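Local structure of pectate lyase (Paenibacillus sp. 0602, 5GT5) at residues K32-T37 and E53-L58; L58-N63 and S110-A115; Y218-Y223 and K315-G320. The protein catalyses the endo-acting, eliminative depolymerisation of polygalacturonate and of pectins over a range of methyl esterification, probably with calcium as cofactor. The protein carries 1 engineered substitution. All coordinates share one frame; numbering follows the deposited sequence.

Interactions 1 and 2 are neighbours near the N-terminal end of the beta-helix, with centres about 10 Å apart. They share L58. A probable hydrogen bond also joins them, D57 OD1 to K111 N at 2.9 Å, and A36 packs on L60. Interaction 3 is remote. Its centre is about 39 Å from that of interaction 1 and about 29 Å from that of interaction 2; its nearest atoms stay about 15 Å from interaction 2. Two contacts approach the likely catalytic region. The A115 side chain of interaction 2 is about 11 Å from that of D152, a probable calcium ligand. The K318 side chain of interaction 3 is about 8 Å from that of R276, the likely catalytic arginine.

Interaction 1: residues K32-T37 and E53-L58; sequences KVYNAT and EIMNDL
V33 packs into the buried half of this contact, against I54 and L58. Its CG1 is anti to the backbone N (chi1 164°), which carries that methyl to 3.9 Å from I54 CD1 and 3.9 Å from L58 CD1. V33 and I54 run side by side, while L58 comes in at about a right angle. L39 of helix 36-43 touches both V33 and I54. The backbones that carry these side chains pair in parallel. V33 N donates to E53 O at 2.8 Å, and M55 N donates to V33 O at 2.9 Å. Strands 30-33 and 51-54 belong to the right-handed parallel beta-helix of polysaccharide lyase family 1, close to its N-terminal end. Helix 36-43 lies between them in the chain.

The other side is more open to solvent. Here M55 CG lies over one face of the Y34 ring, 3.7 Å from the centroid. The methionine chain, bent at its second and third torsions, sets SD 3.9 Å from K32 CG; SD is oblique to the Y34 ring, a Met-aromatic contact. K32 runs alongside E53, but their charged ends do not meet. K32 NZ makes a salt bridge with E24, and E53 OE1 is hydrogen-bonded to Y30 OH and makes a salt bridge with K438. Where the strands end, N56 ND2 donates to Y34 O at 3.0 Å, nearly straight at 171°. The donor is 42° out of the plane of the Y34 carbonyl. The same ND2 donates to D57 O at 2.9 Å, and the two bonds fix how the amide is turned.

Interaction 2: residues L58-N63 and S110-A115; sequences LNLGWN and SKIKHA
L60 overlaps A115 and I112. Its CB rests on A115 CB at 3.7 Å, and its CD1 reaches I112 CG2 at 3.8 Å. The two segments belong to the right-handed parallel beta-helix, where strands 58-59 and 111-113 are neighbours from successive coils. L58 and I112 point the same way, into the interior packing. The backbone bonds are L58 N to K111 O, K113 N to L58 O and L60 N to K113 O. I94 of strand 92-97 touches both L60 and A115.

N59 and K113 lie side by side on the other face. K113 is bent at its third torsion (chi3 -89°), which brings NZ to 2.8 Å from N59 OD1 in a weak hydrogen bond. A water accepts from N59 ND2 at 2.9 Å and, weakly, from K113 NZ. Replacing N59 with a leucine would probably leave the K113 ammonium without this carbonyl and the water without its amide donor.

H114, with a positive phi (73°), is the turn between strands 111-113 and 115-120. H114 CB packs against G61 N at 3.5 Å. The imidazole is gripped from two ends: NE2 is hydrogen-bonded to E134 OE1 and ND1 to E64 OE2, and the same OE2 accepts from G61 N. K113 CB sits over the centre of the H114 ring, 3.7 Å above its plane.

Interaction 3: residues Y218-Y223 and K315-G320; sequences YPMYNY and KGYKFG
The first turn of helix 219-225 faces the loop that leaves helix 306-314, with M220 CA and Y317 CA 7.3 Å apart. Side chains carry most of the contact. M220 is extended, its CG anti to the backbone N (chi1 179°), and runs antiparallel past the Y317 side chain. M220 CG lies over one face of the Y317 ring, 3.8 Å from the centroid. M220 SD is oblique to it, 4.6 Å from the same centroid, a Met-aromatic contact. M220 CE reaches K318 O at 3.4 Å and F319 CB at 3.9 Å. G316 (phi 85°) closes helix 306-314 in a Schellman motif. This packs helix 219-225 against that loop, outside the coils of the beta-helix, on the side where K318 nears the likely catalytic R276. The K318 side chain starts out away from the helix, and NZ is hydrogen-bonded to G144 O.

Y223 CD2 comes to the edge of the Y317 ring, 3.5 Å from CE2, with the ring planes at 42°. K315 crosses Y223 on the same side as Y317, at about a right angle. K315 CG lies above the CZ-OH end, 3.2 Å from Y223 OH. Y223 OH is hydrogen-bonded to A311 O.

Interaction 1: residues K32-T37 and E53-L58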
# COMPACT_ATOMS: atom_id res chain seq x y z
N LYS A 32 10.99 -6.45 -24.08
CA LYS A 32 11.90 -7.59 -24.12
C LYS A 32 13.31 -7.07 -24.04
O LYS A 32 13.74 -6.23 -24.84
CB LYS A 32 11.66 -8.39 -25.41
CG LYS A 32 10.33 -9.14 -25.38
CD LYS A 32 10.09 -9.98 -26.62
CE LYS A 32 8.76 -10.67 -26.53
NZ LYS A 32 8.54 -11.52 -27.75
N VAL A 33 14.03 -7.56 -23.05
CA VAL A 33 15.34 -7.02 -22.73
C VAL A 33 16.44 -8.03 -23.08
O VAL A 33 16.49 -9.14 -22.52
CB VAL A 33 15.39 -6.63 -21.23
CG1 VAL A 33 16.81 -6.43 -20.75
CG2 VAL A 33 14.54 -5.37 -21.00
N TYR A 34 17.32 -7.62 -24.00
CA TYR A 34 18.40 -8.50 -24.47
C TYR A 34 19.75 -8.07 -23.98
O TYR A 34 20.71 -8.84 -24.02
CB TYR A 34 18.41 -8.54 -26.00
CG TYR A 34 17.12 -9.04 -26.60
CD1 TYR A 34 16.07 -8.16 -26.91
CD2 TYR A 34 16.94 -10.39 -26.87
CE1 TYR A 34 14.86 -8.64 -27.47
CE2 TYR A 34 15.75 -10.86 -27.40
CZ TYR A 34 14.72 -9.99 -27.70
OH TYR A 34 13.55 -10.46 -28.24
N ASN A 35 19.85 -6.83 -23.52
CA ASN A 35 21.11 -6.26 -23.10
C ASN A 35 20.88 -5.14 -22.11
O ASN A 35 19.72 -4.82 -21.79
CB ASN A 35 21.90 -5.79 -24.34
CG ASN A 35 21.17 -4.74 -25.13
OD1 ASN A 35 20.71 -3.74 -24.58
ND2 ASN A 35 21.08 -4.95 -26.44
N ALA A 36 21.96 -4.57 -21.60
CA ALA A 36 21.88 -3.56 -20.55
C ALA A 36 21.17 -2.29 -21.01
O ALA A 36 20.47 -1.65 -20.23
CB ALA A 36 23.25 -3.22 -20.02
N THR A 37 21.35 -1.91 -22.28
CA THR A 37 20.69 -0.70 -22.77
C THR A 37 19.17 -0.85 -22.80
O THR A 37 18.46 0.05 -22.36
CB THR A 37 21.19 -0.33 -24.16
OG1 THR A 37 22.62 -0.19 -24.11
CG2 THR A 37 20.58 0.99 -24.62
N GLU A 53 10.50 -8.48 -19.77
CA GLU A 53 10.92 -9.85 -19.97
C GLU A 53 12.41 -9.86 -20.28
O GLU A 53 12.84 -9.39 -21.33
CB GLU A 53 10.16 -10.55 -21.09
CG GLU A 53 10.53 -12.06 -21.12
CD GLU A 53 9.88 -12.84 -22.23
OE1 GLU A 53 8.96 -12.33 -22.89
OE2 GLU A 53 10.31 -14.00 -22.43
N ILE A 54 13.19 -10.38 -19.34
CA ILE A 54 14.62 -10.59 -19.53
C ILE A 54 14.77 -11.82 -20.43
O ILE A 54 14.24 -12.88 -20.12
CB ILE A 54 15.30 -10.86 -18.18
CG1 ILE A 54 14.97 -9.74 -17.19
CG2 ILE A 54 16.82 -11.09 -18.33
CD1 ILE A 54 15.48 -8.42 -17.63
N MET A 55 15.46 -11.68 -21.56
CA MET A 55 15.46 -12.72 -22.59
C MET A 55 16.64 -13.67 -22.49
O MET A 55 16.60 -14.78 -23.06
CB MET A 55 15.46 -12.05 -23.98
CG MET A 55 14.29 -11.07 -24.22
SD MET A 55 12.70 -11.84 -23.98
CE MET A 55 12.66 -12.94 -25.41
N ASN A 56 17.69 -13.24 -21.81
CA ASN A 56 18.92 -14.02 -21.72
C ASN A 56 19.70 -13.55 -20.50
O ASN A 56 19.32 -12.54 -19.89
CB ASN A 56 19.76 -13.88 -23.01
CG ASN A 56 19.84 -12.44 -23.51
OD1 ASN A 56 19.21 -12.10 -24.51
ND2 ASN A 56 20.61 -11.58 -22.83
N ASP A 57 20.77 -14.24 -20.14
CA ASP A 57 21.63 -13.76 -19.06
C ASP A 57 22.10 -12.34 -19.35
O ASP A 57 22.38 -11.99 -20.52
CB ASP A 57 22.88 -14.64 -18.87
CG ASP A 57 22.56 -16.07 -18.45
OD1 ASP A 57 21.41 -16.38 -18.09
OD2 ASP A 57 23.51 -16.91 -18.50
N LEU A 58 22.21 -11.54 -18.30
CA LEU A 58 22.69 -10.17 -18.42
C LEU A 58 23.93 -9.93 -17.59
O LEU A 58 23.97 -10.23 -16.37
CB LEU A 58 21.61 -9.16 -18.02
CG LEU A 58 20.32 -9.13 -18.86
CD1 LEU A 58 19.36 -8.12 -18.27
CD2 LEU A 58 20.66 -8.77 -20.32

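Interaction 2: residues L58-N63 and S110-A115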
# COMPACT_ATOMS: atom_id res chain seq x y z
N LEU A 58 22.21 -11.54 -18.30
CA LEU A 58 22.69 -10.17 -18.42
C LEU A 58 23.93 -9.93 -17.59
O LEU A 58 23.97 -10.23 -16.37
CB LEU A 58 21.61 -9.16 -18.02
CG LEU A 58 20.32 -9.13 -18.86
CD1 LEU A 58 19.36 -8.12 -18.27
CD2 LEU A 58 20.66 -8.77 -20.32
N ASN A 59 24.96 -9.39 -18.23
CA ASN A 59 26.22 -9.04 -17.57
C ASN A 59 26.24 -7.55 -17.41
O ASN A 59 26.47 -6.80 -18.38
CB ASN A 59 27.37 -9.53 -18.44
CG ASN A 59 27.38 -11.02 -18.53
OD1 ASN A 59 27.44 -11.68 -17.51
ND2 ASN A 59 27.24 -11.56 -19.74
N LEU A 60 25.95 -7.10 -16.19
CA LEU A 60 25.53 -5.72 -15.98
C LEU A 60 26.55 -4.85 -15.23
O LEU A 60 26.21 -3.79 -14.69
CB LEU A 60 24.15 -5.70 -15.27
CG LEU A 60 23.03 -6.41 -16.01
CD1 LEU A 60 21.76 -6.40 -15.17
CD2 LEU A 60 22.78 -5.75 -17.38
N GLY A 61 27.80 -5.28 -15.19
CA GLY A 61 28.83 -4.47 -14.54
C GLY A 61 29.09 -3.16 -15.24
O GLY A 61 29.00 -3.07 -16.48
N TRP A 62 29.45 -2.14 -14.47
CA TRP A 62 29.57 -0.77 -14.99
C TRP A 62 30.59 -0.65 -16.13
O TRP A 62 30.38 0.14 -17.04
CB TRP A 62 29.93 0.17 -13.85
CG TRP A 62 29.95 1.60 -14.21
CD1 TRP A 62 31.05 2.38 -14.37
CD2 TRP A 62 28.81 2.44 -14.43
NE1 TRP A 62 30.67 3.67 -14.67
CE2 TRP A 62 29.30 3.72 -14.72
CE3 TRP A 62 27.42 2.22 -14.42
CZ2 TRP A 62 28.44 4.79 -15.00
CZ3 TRP A 62 26.59 3.28 -14.69
CH2 TRP A 62 27.10 4.56 -14.97
N ASN A 63 31.67 -1.45 -16.09
CA ASN A 63 32.68 -1.42 -17.16
C ASN A 63 32.42 -2.31 -18.37
O ASN A 63 33.15 -2.22 -19.36
CB ASN A 63 34.07 -1.78 -16.59
CG ASN A 63 34.48 -0.89 -15.46
OD1 ASN A 63 34.16 0.31 -15.45
ND2 ASN A 63 35.21 -1.45 -14.50
N SER A 110 16.93 -16.77 -16.52
CA SER A 110 18.10 -15.98 -16.87
C SER A 110 18.78 -15.40 -15.64
O SER A 110 18.14 -15.14 -14.61
CB SER A 110 17.70 -14.82 -17.79
OG SER A 110 17.27 -15.32 -19.07
N LYS A 111 20.08 -15.18 -15.76
CA LYS A 111 20.93 -14.66 -14.68
C LYS A 111 21.15 -13.17 -14.78
O LYS A 111 21.31 -12.61 -15.89
CB LYS A 111 22.30 -15.36 -14.68
CG LYS A 111 22.22 -16.85 -14.41
CD LYS A 111 23.60 -17.48 -14.51
CE LYS A 111 23.51 -18.99 -14.40
NZ LYS A 111 24.85 -19.60 -14.24
N ILE A 112 21.16 -12.51 -13.63
CA ILE A 112 21.50 -11.09 -13.49
C ILE A 112 22.83 -11.04 -12.76
O ILE A 112 22.89 -11.44 -11.58
CB ILE A 112 20.45 -10.36 -12.63
CG1 ILE A 112 19.04 -10.49 -13.25
CG2 ILE A 112 20.81 -8.88 -12.42
CD1 ILE A 112 18.94 -9.87 -14.61
N LYS A 113 23.89 -10.59 -13.43
CA LYS A 113 25.26 -10.64 -12.89
C LYS A 113 25.89 -9.27 -12.79
O LYS A 113 25.67 -8.41 -13.65
CB LYS A 113 26.14 -11.53 -13.76
CG LYS A 113 25.74 -13.00 -13.75
CD LYS A 113 26.84 -13.86 -14.44
CE LYS A 113 26.58 -13.98 -15.91
NZ LYS A 113 27.84 -14.30 -16.71
N HIS A 114 26.65 -9.06 -11.71
CA HIS A 114 27.51 -7.88 -11.54
C HIS A 114 26.73 -6.63 -11.26
O HIS A 114 27.20 -5.53 -11.51
CB HIS A 114 28.48 -7.68 -12.72
CG HIS A 114 29.10 -8.96 -13.17
ND1 HIS A 114 29.39 -9.24 -14.49
CD2 HIS A 114 29.39 -10.07 -12.46
CE1 HIS A 114 29.89 -10.47 -14.56
NE2 HIS A 114 29.91 -10.99 -13.35
N ALA A 115 25.52 -6.80 -10.71
CA ALA A 115 24.69 -5.62 -10.38
C ALA A 115 23.78 -5.82 -9.20
O ALA A 115 23.18 -6.89 -9.03
CB ALA A 115 23.87 -5.12 -11.58
O HOH W 1 27.04 -14.45 -20.07

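Interaction 3: residues Y218-Y223 and K315-G320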
# COMPACT_ATOMS: atom_id res chain seq x y z
N TYR A 218 47.35 -9.38 -0.16
CA TYR A 218 46.10 -9.61 0.58
C TYR A 218 46.43 -9.98 2.02
O TYR A 218 46.52 -11.16 2.36
CB TYR A 218 45.30 -10.71 -0.12
CG TYR A 218 45.05 -10.41 -1.58
CD1 TYR A 218 43.96 -9.65 -1.98
CD2 TYR A 218 45.93 -10.89 -2.56
CE1 TYR A 218 43.75 -9.36 -3.32
CE2 TYR A 218 45.73 -10.60 -3.89
CZ TYR A 218 44.64 -9.84 -4.26
OH TYR A 218 44.43 -9.56 -5.60
N PRO A 219 46.62 -8.97 2.87
CA PRO A 219 47.15 -9.23 4.22
C PRO A 219 46.32 -10.19 5.09
O PRO A 219 46.91 -11.04 5.78
CB PRO A 219 47.22 -7.85 4.87
CG PRO A 219 47.18 -6.88 3.71
CD PRO A 219 46.49 -7.53 2.57
N MET A 220 44.99 -10.08 5.06
CA MET A 220 44.19 -11.01 5.84
C MET A 220 44.31 -12.44 5.33
O MET A 220 44.53 -13.35 6.11
CB MET A 220 42.72 -10.57 5.82
CG MET A 220 41.83 -11.52 6.60
SD MET A 220 40.17 -10.86 6.52
CE MET A 220 39.26 -12.22 7.19
N TYR A 221 44.13 -12.62 4.02
CA TYR A 221 44.30 -13.93 3.42
C TYR A 221 45.68 -14.50 3.74
O TYR A 221 45.82 -15.68 4.17
CB TYR A 221 44.07 -13.84 1.90
CG TYR A 221 44.22 -15.20 1.25
CD1 TYR A 221 43.19 -16.12 1.29
CD2 TYR A 221 45.41 -15.57 0.62
CE1 TYR A 221 43.32 -17.38 0.73
CE2 TYR A 221 45.55 -16.81 0.04
CZ TYR A 221 44.50 -17.72 0.08
OH TYR A 221 44.63 -18.97 -0.46
N ASN A 222 46.70 -13.66 3.59
CA ASN A 222 48.07 -14.08 3.89
C ASN A 222 48.22 -14.53 5.35
O ASN A 222 48.79 -15.59 5.64
CB ASN A 222 49.04 -12.94 3.54
CG ASN A 222 50.50 -13.37 3.57
OD1 ASN A 222 50.87 -14.41 3.03
ND2 ASN A 222 51.33 -12.56 4.22
N TYR A 223 47.64 -13.78 6.27
CA TYR A 223 47.69 -14.14 7.67
C TYR A 223 46.99 -15.48 7.94
O TYR A 223 47.50 -16.33 8.67
CB TYR A 223 47.05 -13.04 8.50
CG TYR A 223 47.09 -13.32 9.97
CD1 TYR A 223 48.28 -13.25 10.68
CD2 TYR A 223 45.94 -13.70 10.66
CE1 TYR A 223 48.31 -13.52 12.04
CE2 TYR A 223 45.95 -13.98 12.02
CZ TYR A 223 47.14 -13.92 12.70
OH TYR A 223 47.15 -14.20 14.05
N LYS A 315 44.22 -10.99 15.93
CA LYS A 315 44.71 -9.98 15.00
C LYS A 315 43.60 -9.04 14.50
O LYS A 315 43.83 -8.19 13.63
CB LYS A 315 45.44 -10.63 13.81
CG LYS A 315 46.85 -11.01 14.12
CD LYS A 315 47.73 -9.79 14.36
CE LYS A 315 49.18 -10.24 14.57
NZ LYS A 315 50.13 -9.15 14.23
N GLY A 316 42.40 -9.21 15.05
CA GLY A 316 41.29 -8.35 14.70
C GLY A 316 40.53 -8.75 13.46
O GLY A 316 39.75 -7.96 12.93
N TYR A 317 40.74 -9.97 13.00
CA TYR A 317 40.03 -10.46 11.81
C TYR A 317 38.76 -11.20 12.19
O TYR A 317 38.70 -11.87 13.22
CB TYR A 317 40.91 -11.38 11.00
CG TYR A 317 42.11 -10.71 10.40
CD1 TYR A 317 41.96 -9.61 9.55
CD2 TYR A 317 43.41 -11.17 10.64
CE1 TYR A 317 43.06 -8.98 8.97
CE2 TYR A 317 44.52 -10.54 10.08
CZ TYR A 317 44.34 -9.46 9.23
OH TYR A 317 45.42 -8.83 8.64
N LYS A 318 37.73 -11.07 11.36
CA LYS A 318 36.54 -11.89 11.45
C LYS A 318 36.59 -12.91 10.32
O LYS A 318 36.53 -12.55 9.15
CB LYS A 318 35.28 -11.02 11.31
CG LYS A 318 33.98 -11.78 11.28
CD LYS A 318 32.81 -10.79 11.14
CE LYS A 318 31.55 -11.43 10.53
NZ LYS A 318 31.46 -11.17 9.03
N PHE A 319 36.71 -14.17 10.68
CA PHE A 319 36.72 -15.27 9.71
C PHE A 319 36.26 -16.54 10.36
O PHE A 319 36.98 -17.14 11.17
CB PHE A 319 38.10 -15.47 9.10
CG PHE A 319 38.09 -16.41 7.93
CD1 PHE A 319 37.54 -16.01 6.71
CD2 PHE A 319 38.56 -17.71 8.05
CE1 PHE A 319 37.49 -16.89 5.63
CE2 PHE A 319 38.49 -18.59 7.00
CZ PHE A 319 37.97 -18.17 5.77
N GLY A 320 35.07 -16.99 9.99
CA GLY A 320 34.48 -18.15 10.61
C GLY A 320 33.05 -18.38 10.16
O GLY A 320 32.62 -17.84 9.13